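Local coordinates for malate dehydrogenase (Pyrococcus horikoshii, PDB 1V9N), which catalyses the NAD-dependent interconversion of (S)-malate and oxaloacetate, working as a homodimer of the LDH2/MDH2 oxidoreductase family, at residues A47-G51 and F327-R333; E141-G145 and V284-E288; T149-P153 and W264-N270. One frame throughout, in Å; residues are numbered along the deposited sequence.

Contact 1 of 3, residues A47-G51 and F327-R333; sequences ADLRG and FLTMETR. With NDP (NADPH dihydro-nicotinamide-adenine-dinucleotide phosphate), chain B.
The Phe327 ring carries the guanidinium of Arg50 over one of its faces, with NH1 3.3 Å above the plane and over the centre. The two planes stand 85° apart, so the guanidinium meets the ring edge-on in a cation-pi contact, CZ lying 4.3 Å from the ring centroid. Another part of the same guanidinium edge serves the cofactor: NH2 gives a nearly straight hydrogen bond to O2X of the NADPH 2'-phosphate, 3.1 Å long with an angle of 167° at the hydrogen, and the carbonyl of Gly323 also accepts from NH2. The bend at chi3 (68°) brings the end of Arg50 back to Phe327 although its CB points away. Ring, carbonyl and phosphate thus fix the rotation of a group whose positive charge probably helps to balance the phosphate.

The frame for this pocket wall is a helix end laid against a second helix. Helix 34-49 stops in a Schellman motif at Gly51, whose positive phi would jam a CB against the preceding carbonyl. Arg333 NH1 approaches the Asp48 carbonyl oxygen, which also accepts from Gly51 N, to 2.5 Å, a distance short enough to be doubtful, and the bond it makes there is weak and bent. The carbonyl lies at the edge of the Arg333 guanidinium, while Thr329 CG2 covers one of its faces, offset from the centre. The extended Arg333 chain also reaches Glu3, which forms a salt bridge with NE. Between the helices, Leu49 CB packs 4.1 Å from Met330 CG (a selenomethionine), and Leu49 CD2 touches Arg333 CB at 4.0 Å.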
# COMPACT_ATOMS: atom_id res chain seq x y z
N ALA A 47 20.62 4.90 -6.33
CA ALA A 47 20.39 4.94 -4.89
C ALA A 47 21.32 5.95 -4.22
O ALA A 47 20.90 6.72 -3.35
CB ALA A 47 20.61 3.55 -4.29
N ASP A 48 22.59 5.95 -4.62
CA ASP A 48 23.55 6.88 -4.04
C ASP A 48 23.19 8.32 -4.44
O ASP A 48 23.24 9.23 -3.61
CB ASP A 48 24.97 6.54 -4.50
CG ASP A 48 25.52 5.31 -3.81
OD1 ASP A 48 25.50 5.26 -2.56
OD2 ASP A 48 25.98 4.38 -4.52
N LEU A 49 22.81 8.51 -5.70
CA LEU A 49 22.43 9.83 -6.20
C LEU A 49 21.20 10.39 -5.49
O LEU A 49 21.14 11.59 -5.19
CB LEU A 49 22.15 9.76 -7.71
CG LEU A 49 23.35 9.63 -8.64
CD1 LEU A 49 22.88 9.46 -10.08
CD2 LEU A 49 24.23 10.88 -8.51
N ARG A 50 20.21 9.53 -5.23
CA ARG A 50 18.99 9.96 -4.56
C ARG A 50 19.15 10.07 -3.05
O ARG A 50 18.20 10.40 -2.34
CB ARG A 50 17.84 8.99 -4.88
CG ARG A 50 17.45 8.91 -6.35
CD ARG A 50 16.14 8.13 -6.52
NE ARG A 50 15.01 8.87 -5.96
CZ ARG A 50 14.40 9.89 -6.57
NH1 ARG A 50 14.80 10.26 -7.77
NH2 ARG A 50 13.42 10.55 -5.97
N GLY A 51 20.35 9.78 -2.56
CA GLY A 51 20.59 9.88 -1.13
C GLY A 51 20.20 8.67 -0.31
O GLY A 51 19.94 8.79 0.89
N PHE A 327 15.14 13.62 -6.33
CA PHE A 327 15.50 14.19 -7.62
C PHE A 327 16.40 15.41 -7.46
O PHE A 327 17.30 15.62 -8.27
CB PHE A 327 14.24 14.55 -8.42
CG PHE A 327 13.65 13.39 -9.17
CD1 PHE A 327 14.42 12.68 -10.10
CD2 PHE A 327 12.33 13.00 -8.97
CE1 PHE A 327 13.88 11.61 -10.81
CE2 PHE A 327 11.78 11.93 -9.67
CZ PHE A 327 12.56 11.24 -10.59
N LEU A 328 16.14 16.21 -6.43
CA LEU A 328 16.95 17.39 -6.15
C LEU A 328 18.33 16.96 -5.68
O LEU A 328 19.35 17.50 -6.11
CB LEU A 328 16.29 18.26 -5.08
CG LEU A 328 15.49 19.47 -5.58
CD1 LEU A 328 14.46 19.03 -6.60
CD2 LEU A 328 14.82 20.15 -4.40
N THR A 329 18.36 15.98 -4.79
CA THR A 329 19.62 15.45 -4.28
C THR A 329 20.44 14.93 -5.46
O THR A 329 21.65 15.17 -5.54
CB THR A 329 19.39 14.31 -3.30
OG1 THR A 329 18.67 14.80 -2.16
CG2 THR A 329 20.72 13.72 -2.84
N MSE A 330 19.78 14.23 -6.38
CA MSE A 330 20.45 13.69 -7.55
C MSE A 330 21.04 14.83 -8.37
O MSE A 330 22.24 14.84 -8.68
CB MSE A 330 19.47 12.90 -8.41
CG MSE A 330 20.00 12.52 -9.79
SE MSE A 330 18.78 11.42 -10.84
CE MSE A 330 17.98 12.34 -12.29
N GLU A 331 20.19 15.79 -8.73
CA GLU A 331 20.60 16.95 -9.52
C GLU A 331 21.89 17.56 -8.97
O GLU A 331 22.81 17.87 -9.71
CB GLU A 331 19.48 17.99 -9.51
CG GLU A 331 19.66 19.14 -10.49
CD GLU A 331 18.54 20.16 -10.39
OE1 GLU A 331 18.45 20.84 -9.34
OE2 GLU A 331 17.75 20.28 -11.35
N THR A 332 21.93 17.71 -7.65
CA THR A 332 23.09 18.27 -6.98
C THR A 332 24.34 17.42 -7.18
O THR A 332 25.35 17.88 -7.72
CB THR A 332 22.83 18.40 -5.46
OG1 THR A 332 21.81 19.37 -5.24
CG2 THR A 332 24.10 18.83 -4.74
N ARG A 333 24.26 16.17 -6.74
CA ARG A 333 25.38 15.24 -6.84
C ARG A 333 25.86 14.93 -8.25
O ARG A 333 26.94 14.37 -8.43
CB ARG A 333 25.01 13.95 -6.10
CG ARG A 333 24.71 14.21 -4.64
CD ARG A 333 24.36 12.95 -3.88
NE ARG A 333 24.24 13.22 -2.45
CZ ARG A 333 23.97 12.30 -1.54
NH1 ARG A 333 23.79 11.04 -1.91
NH2 ARG A 333 23.89 12.63 -0.26
PA NDP B . 12.21 7.36 3.16
O1A NDP B . 13.52 7.88 2.86
O2A NDP B . 11.53 7.55 4.49
O5B NDP B . 11.21 7.88 1.97
C5B NDP B . 9.82 7.51 1.94
C4B NDP B . 9.24 8.15 0.67
O4B NDP B . 8.70 9.41 1.11
C3B NDP B . 10.18 8.48 -0.46
O3B NDP B . 9.48 8.22 -1.71
C2B NDP B . 10.52 9.92 -0.33
O2B NDP B . 10.94 10.62 -1.52
C1B NDP B . 9.29 10.45 0.33
N9A NDP B . 9.50 11.57 1.28
C8A NDP B . 10.57 11.79 2.20
N7A NDP B . 10.38 12.90 2.88
C5A NDP B . 9.21 13.44 2.44
C6A NDP B . 8.44 14.60 2.77
N6A NDP B . 8.88 15.45 3.71
N1A NDP B . 7.26 14.86 2.11
C2A NDP B . 6.80 14.00 1.14
N3A NDP B . 7.45 12.87 0.77
C4A NDP B . 8.65 12.64 1.46
O3 NDP B . 12.07 5.82 2.86
PN NDP B . 12.67 4.45 3.38
O1N NDP B . 11.51 3.69 3.86
O2N NDP B . 13.69 4.89 4.38
O5D NDP B . 13.30 3.86 2.04
C5D NDP B . 14.63 3.26 2.00
C4D NDP B . 14.96 2.77 0.54
O4D NDP B . 15.38 1.42 0.65
C3D NDP B . 13.80 2.76 -0.49
O3D NDP B . 14.31 3.25 -1.74
C2D NDP B . 13.32 1.32 -0.54
O2D NDP B . 12.75 1.01 -1.80
C1D NDP B . 14.63 0.56 -0.21
N1N NDP B . 14.42 -0.74 0.48
C2N NDP B . 14.80 -1.91 -0.23
C3N NDP B . 14.61 -3.18 0.44
C7N NDP B . 14.99 -4.42 -0.24
O7N NDP B . 14.87 -5.54 0.27
N7N NDP B . 15.52 -4.39 -1.50
C4N NDP B . 14.06 -3.18 1.76
C5N NDP B . 13.68 -2.02 2.43
C6N NDP B . 13.87 -0.80 1.80
P2B NDP B . 12.40 10.96 -1.92
O1X NDP B . 12.27 12.33 -2.43
O2X NDP B . 12.87 10.01 -2.98
O3X NDP B . 13.30 10.89 -0.69

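Contact 2 of 3, residues E141-G145 and V284-E288; sequences EGMIG and VIDIE
Two neighbouring strands of the seven-stranded mixed sheet, 144-149 and 278-285, meet here as an antiparallel pair, just where the first emerges from the turn after helix 132-139. That helix ends in a Schellman motif with Gly142 at positive phi. Ile144 and Ile285 form a hydrogen-bonded pair: Ile144 N donates to Ile285 O at 3.0 Å, and Ile285 N returns the bond to Ile144 O over the same length, both donors lying in the carbonyl plane. Gly145 and Val284 follow as a non-hydrogen-bonded pair.

On the sheet face of Ile144 and Ile285, the two CB atoms sit 4.1 Å apart. Ile287 adds to this apolar patch: its CG1 lies 3.8 Å from Ile144 CG1, the two side chains crossing at about a right angle. Phe296 of helix 293-308 and Leu259 of the second subunit pack on both, which makes the patch part of the dimer interface. With Ile287 cut back to an alanine, a gap is likely to open beside Ile144 CG1, and Leu259 of the second subunit would probably lose part of the surface it packs on.

Across the sheet, the selenium of Met143, a selenomethionine, rests 3.6 Å from Val284 CG1, which is directed there by standing anti to the backbone N (chi1 -179°). Val284 also packs against helix 97-115. Asp286 OD2 is hydrogen-bonded to His289 ND1, and a water bridges the two segments, donating to Gly142 O at 2.7 Å and to Asp286 OD1 at 2.8 Å and accepting from Glu288 N.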
# COMPACT_ATOMS: atom_id res chain seq x y z
N GLU A 141 8.17 5.61 -19.25
CA GLU A 141 7.54 5.11 -20.46
C GLU A 141 6.12 5.67 -20.59
O GLU A 141 5.38 5.28 -21.48
CB GLU A 141 7.50 3.58 -20.45
CG GLU A 141 8.87 2.92 -20.51
CD GLU A 141 9.59 3.22 -21.81
OE1 GLU A 141 9.04 2.90 -22.88
OE2 GLU A 141 10.72 3.77 -21.75
N GLY A 142 5.75 6.57 -19.68
CA GLY A 142 4.42 7.17 -19.72
C GLY A 142 3.35 6.30 -19.09
O GLY A 142 2.18 6.37 -19.47
N MSE A 143 3.74 5.48 -18.11
CA MSE A 143 2.80 4.58 -17.45
C MSE A 143 2.99 4.60 -15.93
O MSE A 143 3.98 5.13 -15.44
CB MSE A 143 3.01 3.16 -17.95
CG MSE A 143 3.01 3.03 -19.45
SE MSE A 143 3.38 1.23 -20.02
CE MSE A 143 3.69 1.59 -21.91
N ILE A 144 2.04 4.02 -15.20
CA ILE A 144 2.14 3.95 -13.75
C ILE A 144 2.89 2.66 -13.43
O ILE A 144 2.56 1.58 -13.94
CB ILE A 144 0.76 3.89 -13.07
CG1 ILE A 144 0.01 5.21 -13.31
CG2 ILE A 144 0.93 3.61 -11.56
CD1 ILE A 144 -1.39 5.24 -12.76
N GLY A 145 3.90 2.76 -12.58
CA GLY A 145 4.66 1.58 -12.23
C GLY A 145 4.61 1.34 -10.73
O GLY A 145 4.73 2.27 -9.93
N VAL A 284 2.25 -2.69 -13.93
CA VAL A 284 2.25 -1.51 -14.79
C VAL A 284 0.86 -1.26 -15.31
O VAL A 284 0.14 -2.19 -15.71
CB VAL A 284 3.20 -1.70 -16.00
CG1 VAL A 284 3.21 -0.45 -16.87
CG2 VAL A 284 4.60 -2.01 -15.51
N ILE A 285 0.46 0.00 -15.31
CA ILE A 285 -0.84 0.38 -15.83
C ILE A 285 -0.56 1.36 -16.96
O ILE A 285 0.06 2.40 -16.74
CB ILE A 285 -1.71 1.07 -14.76
CG1 ILE A 285 -2.03 0.09 -13.62
CG2 ILE A 285 -3.01 1.57 -15.39
CD1 ILE A 285 -2.86 0.70 -12.49
N ASP A 286 -0.97 1.01 -18.17
CA ASP A 286 -0.76 1.91 -19.30
C ASP A 286 -1.83 2.99 -19.24
O ASP A 286 -2.97 2.78 -19.65
CB ASP A 286 -0.84 1.16 -20.63
CG ASP A 286 -0.62 2.07 -21.83
OD1 ASP A 286 0.34 2.88 -21.80
OD2 ASP A 286 -1.39 1.99 -22.81
N ILE A 287 -1.45 4.14 -18.70
CA ILE A 287 -2.36 5.26 -18.55
C ILE A 287 -3.23 5.54 -19.78
O ILE A 287 -4.43 5.74 -19.65
CB ILE A 287 -1.58 6.52 -18.16
CG1 ILE A 287 -0.97 6.33 -16.76
CG2 ILE A 287 -2.49 7.75 -18.19
CD1 ILE A 287 0.09 7.36 -16.40
N GLU A 288 -2.61 5.55 -20.96
CA GLU A 288 -3.32 5.84 -22.22
C GLU A 288 -4.57 4.98 -22.46
O GLU A 288 -5.54 5.45 -23.06
CB GLU A 288 -2.34 5.68 -23.40
CG GLU A 288 -2.86 6.16 -24.76
CD GLU A 288 -3.04 7.67 -24.85
OE1 GLU A 288 -2.54 8.40 -23.97
OE2 GLU A 288 -3.67 8.13 -25.82
O HOH W 1 0.30 5.67 -21.28

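Contact 3 of 3, residues T149-P153 and W264-N270; sequences TNSRP and WSKYVKN. With NDP (NADPH dihydro-nicotinamide-adenine-dinucleotide phosphate), chain B.
Ser151 and Val268 meet where two loops pack together: the one after strand 144-149 borders the nicotinamide end of the cofactor pocket, and the one before strand 278-285 packs against it. The Ser151 carbonyl oxygen is wedged against Val268 CB at 3.4 Å and receives a CA-H...O contact from Ser265 CA at 3.2 Å. With Val268 CG1 anti to the backbone N (chi1 173°), that methyl faces the carbonyl carbon of Ser151, while CG2 lies against the oxygen and reaches on to Asn150 ND2. Pro153 sets its CD 3.1 Å from Ser265 O, an oxygen already bonded to Val268 N. On the cofactor side, Ser151 CB touches the carboxamide oxygen O7N of the NADPH at 3.5 Å, and Thr149 CG2 approaches its N7N.

Farther along the loops Asn270 ND2 lies over one face of the Arg152 guanidinium, 3.4 Å from Arg152 CD, with amide and guanidinium planes only 17° apart. A water in the plane of the guanidinium, at its edge, accepts from Arg152 NH1 at 3.1 Å and donates to Asn270 OD1.

Behind these contacts, Asp253 grips both loops, accepting from Asn150 ND2 through OD1 and bonding Ser265 OG through OD2, while Cys279 N of strand 278-285 holds Asn150 OD1. Tying the loop to the second subunit, Lys266 NZ forms a salt bridge with OE1 of that subunit's Glu306.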
# COMPACT_ATOMS: atom_id res chain seq x y z
N THR A 149 8.96 -5.90 -3.03
CA THR A 149 9.88 -7.00 -2.84
C THR A 149 9.88 -7.37 -1.36
O THR A 149 9.70 -6.52 -0.50
CB THR A 149 11.32 -6.62 -3.24
OG1 THR A 149 12.17 -7.77 -3.10
CG2 THR A 149 11.86 -5.49 -2.36
N ASN A 150 10.06 -8.66 -1.06
CA ASN A 150 10.12 -9.06 0.33
C ASN A 150 11.61 -9.07 0.66
O ASN A 150 12.45 -8.71 -0.18
CB ASN A 150 9.46 -10.43 0.55
CG ASN A 150 10.10 -11.54 -0.25
OD1 ASN A 150 11.13 -11.35 -0.90
ND2 ASN A 150 9.49 -12.71 -0.21
N SER A 151 11.96 -9.45 1.88
CA SER A 151 13.37 -9.46 2.26
C SER A 151 13.62 -10.34 3.47
O SER A 151 12.75 -11.11 3.89
CB SER A 151 13.82 -8.03 2.57
OG SER A 151 13.12 -7.51 3.69
N ARG A 152 14.82 -10.23 4.02
CA ARG A 152 15.20 -11.02 5.19
C ARG A 152 14.34 -10.57 6.37
O ARG A 152 13.92 -9.42 6.43
CB ARG A 152 16.68 -10.80 5.52
CG ARG A 152 17.63 -11.19 4.41
CD ARG A 152 19.09 -11.05 4.83
NE ARG A 152 19.43 -9.69 5.24
CZ ARG A 152 19.46 -9.27 6.50
NH1 ARG A 152 19.18 -10.11 7.49
NH2 ARG A 152 19.77 -8.01 6.77
N PRO A 153 14.07 -11.49 7.31
CA PRO A 153 13.25 -11.12 8.47
C PRO A 153 14.00 -10.11 9.35
O PRO A 153 15.11 -10.36 9.80
CB PRO A 153 13.03 -12.46 9.17
CG PRO A 153 14.26 -13.24 8.82
CD PRO A 153 14.44 -12.91 7.35
N TRP A 264 8.07 -16.54 1.89
CA TRP A 264 7.91 -15.26 2.55
C TRP A 264 9.14 -14.88 3.37
O TRP A 264 10.04 -15.69 3.59
CB TRP A 264 6.62 -15.25 3.41
CG TRP A 264 6.55 -16.28 4.49
CD1 TRP A 264 6.45 -17.62 4.34
CD2 TRP A 264 6.57 -16.03 5.90
NE1 TRP A 264 6.41 -18.24 5.56
CE2 TRP A 264 6.48 -17.28 6.54
CE3 TRP A 264 6.65 -14.87 6.69
CZ2 TRP A 264 6.46 -17.41 7.94
CZ3 TRP A 264 6.64 -15.00 8.07
CH2 TRP A 264 6.54 -16.26 8.68
N SER A 265 9.19 -13.62 3.78
CA SER A 265 10.31 -13.05 4.52
C SER A 265 11.08 -13.93 5.50
O SER A 265 12.31 -14.01 5.43
CB SER A 265 9.85 -11.78 5.23
OG SER A 265 9.41 -10.84 4.27
N LYS A 266 10.37 -14.57 6.41
CA LYS A 266 11.01 -15.42 7.40
C LYS A 266 12.01 -16.39 6.79
O LYS A 266 13.05 -16.69 7.39
CB LYS A 266 9.95 -16.19 8.19
CG LYS A 266 10.52 -17.08 9.29
CD LYS A 266 9.43 -17.86 9.98
CE LYS A 266 10.02 -18.87 10.97
NZ LYS A 266 8.95 -19.68 11.62
N TYR A 267 11.73 -16.88 5.59
CA TYR A 267 12.61 -17.84 4.94
C TYR A 267 13.53 -17.31 3.85
O TYR A 267 14.21 -18.09 3.18
CB TYR A 267 11.77 -19.01 4.42
CG TYR A 267 11.09 -19.75 5.55
CD1 TYR A 267 11.80 -20.65 6.33
CD2 TYR A 267 9.76 -19.48 5.88
CE1 TYR A 267 11.20 -21.27 7.44
CE2 TYR A 267 9.16 -20.09 6.99
CZ TYR A 267 9.88 -20.98 7.76
OH TYR A 267 9.30 -21.57 8.85
N VAL A 268 13.57 -15.99 3.69
CA VAL A 268 14.45 -15.38 2.70
C VAL A 268 15.86 -15.37 3.30
O VAL A 268 16.06 -14.88 4.41
CB VAL A 268 14.00 -13.92 2.40
CG1 VAL A 268 15.02 -13.23 1.50
CG2 VAL A 268 12.62 -13.92 1.74
N LYS A 269 16.83 -15.92 2.57
CA LYS A 269 18.22 -16.00 3.03
C LYS A 269 19.06 -14.84 2.51
O LYS A 269 18.66 -14.12 1.59
CB LYS A 269 18.88 -17.29 2.54
CG LYS A 269 18.16 -18.58 2.87
CD LYS A 269 18.93 -19.74 2.24
CE LYS A 269 18.16 -21.05 2.30
NZ LYS A 269 18.90 -22.14 1.58
N ASN A 270 20.25 -14.67 3.10
CA ASN A 270 21.16 -13.62 2.67
C ASN A 270 21.62 -13.92 1.25
O ASN A 270 21.57 -15.06 0.81
CB ASN A 270 22.38 -13.55 3.60
CG ASN A 270 22.00 -13.18 5.03
OD1 ASN A 270 21.41 -13.98 5.75
ND2 ASN A 270 22.34 -11.96 5.43
PA NDP B . 12.21 7.36 3.16
O1A NDP B . 13.52 7.88 2.86
O2A NDP B . 11.53 7.55 4.49
O5B NDP B . 11.21 7.88 1.97
C5B NDP B . 9.82 7.51 1.94
C4B NDP B . 9.24 8.15 0.67
O4B NDP B . 8.70 9.41 1.11
C3B NDP B . 10.18 8.48 -0.46
O3B NDP B . 9.48 8.22 -1.71
C2B NDP B . 10.52 9.92 -0.33
O2B NDP B . 10.94 10.62 -1.52
C1B NDP B . 9.29 10.45 0.33
N9A NDP B . 9.50 11.57 1.28
C8A NDP B . 10.57 11.79 2.20
N7A NDP B . 10.38 12.90 2.88
C5A NDP B . 9.21 13.44 2.44
C6A NDP B . 8.44 14.60 2.77
N6A NDP B . 8.88 15.45 3.71
N1A NDP B . 7.26 14.86 2.11
C2A NDP B . 6.80 14.00 1.14
N3A NDP B . 7.45 12.87 0.77
C4A NDP B . 8.65 12.64 1.46
O3 NDP B . 12.07 5.82 2.86
PN NDP B . 12.67 4.45 3.38
O1N NDP B . 11.51 3.69 3.86
O2N NDP B . 13.69 4.89 4.38
O5D NDP B . 13.30 3.86 2.04
C5D NDP B . 14.63 3.26 2.00
C4D NDP B . 14.96 2.77 0.54
O4D NDP B . 15.38 1.42 0.65
C3D NDP B . 13.80 2.76 -0.49
O3D NDP B . 14.31 3.25 -1.74
C2D NDP B . 13.32 1.32 -0.54
O2D NDP B . 12.75 1.01 -1.80
C1D NDP B . 14.63 0.56 -0.21
N1N NDP B . 14.42 -0.74 0.48
C2N NDP B . 14.80 -1.91 -0.23
C3N NDP B . 14.61 -3.18 0.44
C7N NDP B . 14.99 -4.42 -0.24
O7N NDP B . 14.87 -5.54 0.27
N7N NDP B . 15.52 -4.39 -1.50
C4N NDP B . 14.06 -3.18 1.76
C5N NDP B . 13.68 -2.02 2.43
C6N NDP B . 13.87 -0.80 1.80
P2B NDP B . 12.40 10.96 -1.92
O1X NDP B . 12.27 12.33 -2.43
O2X NDP B . 12.87 10.01 -2.98
O3X NDP B . 13.30 10.89 -0.69
O HOH W 2 18.75 -13.22 7.44

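Along the chain the three contacts are nested: contact 1 closes the longest loop, contact 2 lies within it, and contact 3 lies within the loop closed by contact 2. Contacts 2 and 3 involve the same neighbouring strands, 144-149 and 278-285, one at the paired ends and the other in the loops beyond, their centres about 29 Å apart. Contact 1 joins helices 34-49 and 324-336, across the chain's centre from contact 3, centre to centre about 28 Å. Both touch one NADPH, at its 2'-phosphate and nicotinamide ends, whereas contacts 2 and 3 reach the second subunit, whose His243 and Lys244 also bind this NADPH, consistent with cofactor binding and dimer assembly being coupled.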